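Local coordinates for protein putative diacylglycerol kinase (Bacillus anthracis, PDB 4WRR) that probably catalyses the ATP-dependent phosphorylation of diacylglycerol to phosphatidic acid, as a member of the diacylglycerol kinase family, at residues Ala35-Leu40 and Leu117-His122. Numbering follows the deposited sequence.
Sequences AAFPDL and LITKEH
Phe37 points the rim of its ring at the turn Ile118-Glu121, meeting one apolar and two oxygen-bearing groups. CE1 lies 3.4 Å from OE2 of Glu121; OE2 sits at the ring edge, near its plane, and the carboxylate is turned only 12° from the ring. At the ring's far end CZ approaches the backbone O of Ile118 at 3.8 Å, with the oxygen in the plane of the ring. CE2 touches the CG2 methyl of Ile118, 3.9 Å away, the two side chains crossing at about a right angle. Ala36 CB, above one face of the ring and offset toward its rim, packs on Thr119 CG2 at 3.5 Å.

The second shell explains these positions. With CG anti to the carbonyl carbon (chi1 -63°), Phe37 swings its ring from the end of helix 22-36 toward the turn, and the side chain also packs on Val9 of strand 9-13 in the parallel sheet. The chain reverses in a type I turn, closed by Glu121 N to Ile118 O at 3.0 Å, and Glu121 takes positive phi (65°). Its side chain, extended beyond CG, reaches back to Phe37; OE2, the oxygen at the ring, is also hydrogen-bonded with Thr4 OG1, while OE1 accepts from Lys5 N. Thr119 OG1 is engaged with Lys116 O, leaving its methyl for Ala36. Ile118 also packs on Leu33 of helix 22-36 and on Leu64 and Ile66 of strand 64-69.

The chain just after helix 22-36 is thus packed against the turn that follows helix 111-118. Because ring-edge hydrogens carry slight positive charge, the in-plane carbonyl oxygen and the carboxylate oxygen near the ring plane are consistent with weak electrostatic attraction supplementing the apolar contacts.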
loop_
_atom_site.group_PDB
_atom_site.type_symbol
_atom_site.label_atom_id
_atom_site.label_comp_id
_atom_site.label_asym_id
_atom_site.label_seq_id
_atom_site.Cartn_x
_atom_site.Cartn_y
_atom_site.Cartn_z
ATOM N N ALA A 35 -10.069 20.173 -3.372
ATOM C CA ALA A 35 -9.969 20.892 -4.648
ATOM C C ALA A 35 -8.514 21.087 -5.023
ATOM O O ALA A 35 -8.145 20.994 -6.186
ATOM C CB ALA A 35 -10.686 22.235 -4.595
ATOM N N ALA A 36 -7.684 21.363 -4.032
ATOM C CA ALA A 36 -6.279 21.683 -4.261
ATOM C C ALA A 36 -5.363 20.469 -4.396
ATOM O O ALA A 36 -4.351 20.562 -5.068
ATOM C CB ALA A 36 -5.756 22.586 -3.137
ATOM N N PHE A 37 -5.677 19.365 -3.718
ATOM C CA PHE A 37 -4.787 18.200 -3.642
ATOM C C PHE A 37 -5.496 16.991 -4.318
ATOM O O PHE A 37 -6.411 16.434 -3.743
ATOM C CB PHE A 37 -4.466 17.888 -2.180
ATOM C CG PHE A 37 -3.701 19.007 -1.469
ATOM C CD1 PHE A 37 -2.477 19.431 -1.942
ATOM C CD2 PHE A 37 -4.249 19.658 -0.379
ATOM C CE1 PHE A 37 -1.786 20.471 -1.309
ATOM C CE2 PHE A 37 -3.560 20.674 0.265
ATOM C CZ PHE A 37 -2.337 21.102 -0.222
ATOM N N PRO A 38 -5.105 16.650 -5.558
ATOM C CA PRO A 38 -5.763 15.644 -6.310
ATOM C C PRO A 38 -5.537 14.198 -5.817
ATOM O O PRO A 38 -6.107 13.243 -6.410
ATOM C CB PRO A 38 -5.197 15.839 -7.716
ATOM C CG PRO A 38 -3.824 16.410 -7.504
ATOM C CD PRO A 38 -3.974 17.275 -6.294
ATOM N N ASP A 39 -4.761 14.026 -4.747
ATOM C CA ASP A 39 -4.597 12.737 -4.084
ATOM C C ASP A 39 -4.637 12.955 -2.583
ATOM O O ASP A 39 -3.583 13.248 -1.952
ATOM C CB ASP A 39 -3.279 12.043 -4.555
ATOM C CG ASP A 39 -3.124 10.613 -4.033
ATOM O OD1 ASP A 39 -3.660 10.268 -2.937
ATOM O OD2 ASP A 39 -2.427 9.807 -4.703
ATOM N N LEU A 40 -5.822 12.793 -2.006
ATOM C CA LEU A 40 -6.090 13.129 -0.613
ATOM C C LEU A 40 -6.737 11.951 0.118
ATOM O O LEU A 40 -7.761 11.427 -0.310
ATOM C CB LEU A 40 -7.009 14.350 -0.548
ATOM C CG LEU A 40 -7.406 14.794 0.849
ATOM C CD1 LEU A 40 -6.227 15.280 1.666
ATOM C CD2 LEU A 40 -8.466 15.871 0.747
ATOM N N LEU A 117 -5.206 27.998 3.981
ATOM C CA LEU A 117 -3.813 28.363 4.171
ATOM C C LEU A 117 -2.933 27.218 3.703
ATOM O O LEU A 117 -1.919 27.422 3.047
ATOM C CB LEU A 117 -3.534 28.654 5.647
ATOM C CG LEU A 117 -2.059 28.889 5.989
ATOM C CD1 LEU A 117 -1.527 30.141 5.305
ATOM C CD2 LEU A 117 -1.868 29.025 7.487
ATOM N N ILE A 118 -3.362 25.981 3.999
ATOM C CA ILE A 118 -2.555 24.827 3.636
ATOM C C ILE A 118 -2.390 24.755 2.124
ATOM O O ILE A 118 -1.350 24.319 1.640
ATOM C CB ILE A 118 -3.172 23.544 4.196
ATOM C CG1 ILE A 118 -3.097 23.571 5.718
ATOM C CG2 ILE A 118 -2.429 22.327 3.669
ATOM C CD1 ILE A 118 -3.983 22.547 6.390
ATOM N N THR A 119 -3.404 25.192 1.387
ATOM C CA THR A 119 -3.344 25.132 -0.052
ATOM C C THR A 119 -2.309 26.073 -0.610
ATOM O O THR A 119 -1.942 25.968 -1.781
ATOM C CB THR A 119 -4.737 25.364 -0.748
ATOM O OG1 THR A 119 -5.162 26.720 -0.591
ATOM C CG2 THR A 119 -5.799 24.463 -0.143
ATOM N N LYS A 120 -1.881 27.061 0.175
ATOM C CA LYS A 120 -0.845 27.980 -0.271
ATOM C C LYS A 120 0.516 27.339 -0.212
ATOM O O LYS A 120 1.453 27.841 -0.818
ATOM C CB LYS A 120 -0.855 29.251 0.595
ATOM C CG LYS A 120 -2.167 30.015 0.588
ATOM C CD LYS A 120 -2.625 30.275 -0.851
ATOM C CE LYS A 120 -3.706 31.345 -0.934
ATOM N NZ LYS A 120 -4.748 30.963 -1.933
ATOM N N GLU A 121 0.668 26.296 0.583
ATOM C CA GLU A 121 1.897 25.512 0.604
ATOM C C GLU A 121 3.148 26.278 1.107
ATOM O O GLU A 121 4.256 26.011 0.683
ATOM C CB GLU A 121 2.173 24.889 -0.775
ATOM C CG GLU A 121 1.032 23.998 -1.303
ATOM C CD GLU A 121 1.418 23.121 -2.486
ATOM O OE1 GLU A 121 2.598 23.150 -2.920
ATOM O OE2 GLU A 121 0.543 22.374 -2.987
ATOM N N HIS A 122 2.978 27.174 2.072
ATOM C CA HIS A 122 4.117 27.846 2.686
ATOM C C HIS A 122 4.662 27.036 3.818
ATOM O O HIS A 122 3.934 26.682 4.730
ATOM C CB HIS A 122 3.704 29.195 3.223
ATOM C CG HIS A 122 3.139 30.088 2.180
ATOM N ND1 HIS A 122 3.852 30.476 1.057
ATOM C CD2 HIS A 122 1.939 30.706 2.103
ATOM C CE1 HIS A 122 3.090 31.253 0.307
ATOM N NE2 HIS A 122 1.941 31.438 0.939
#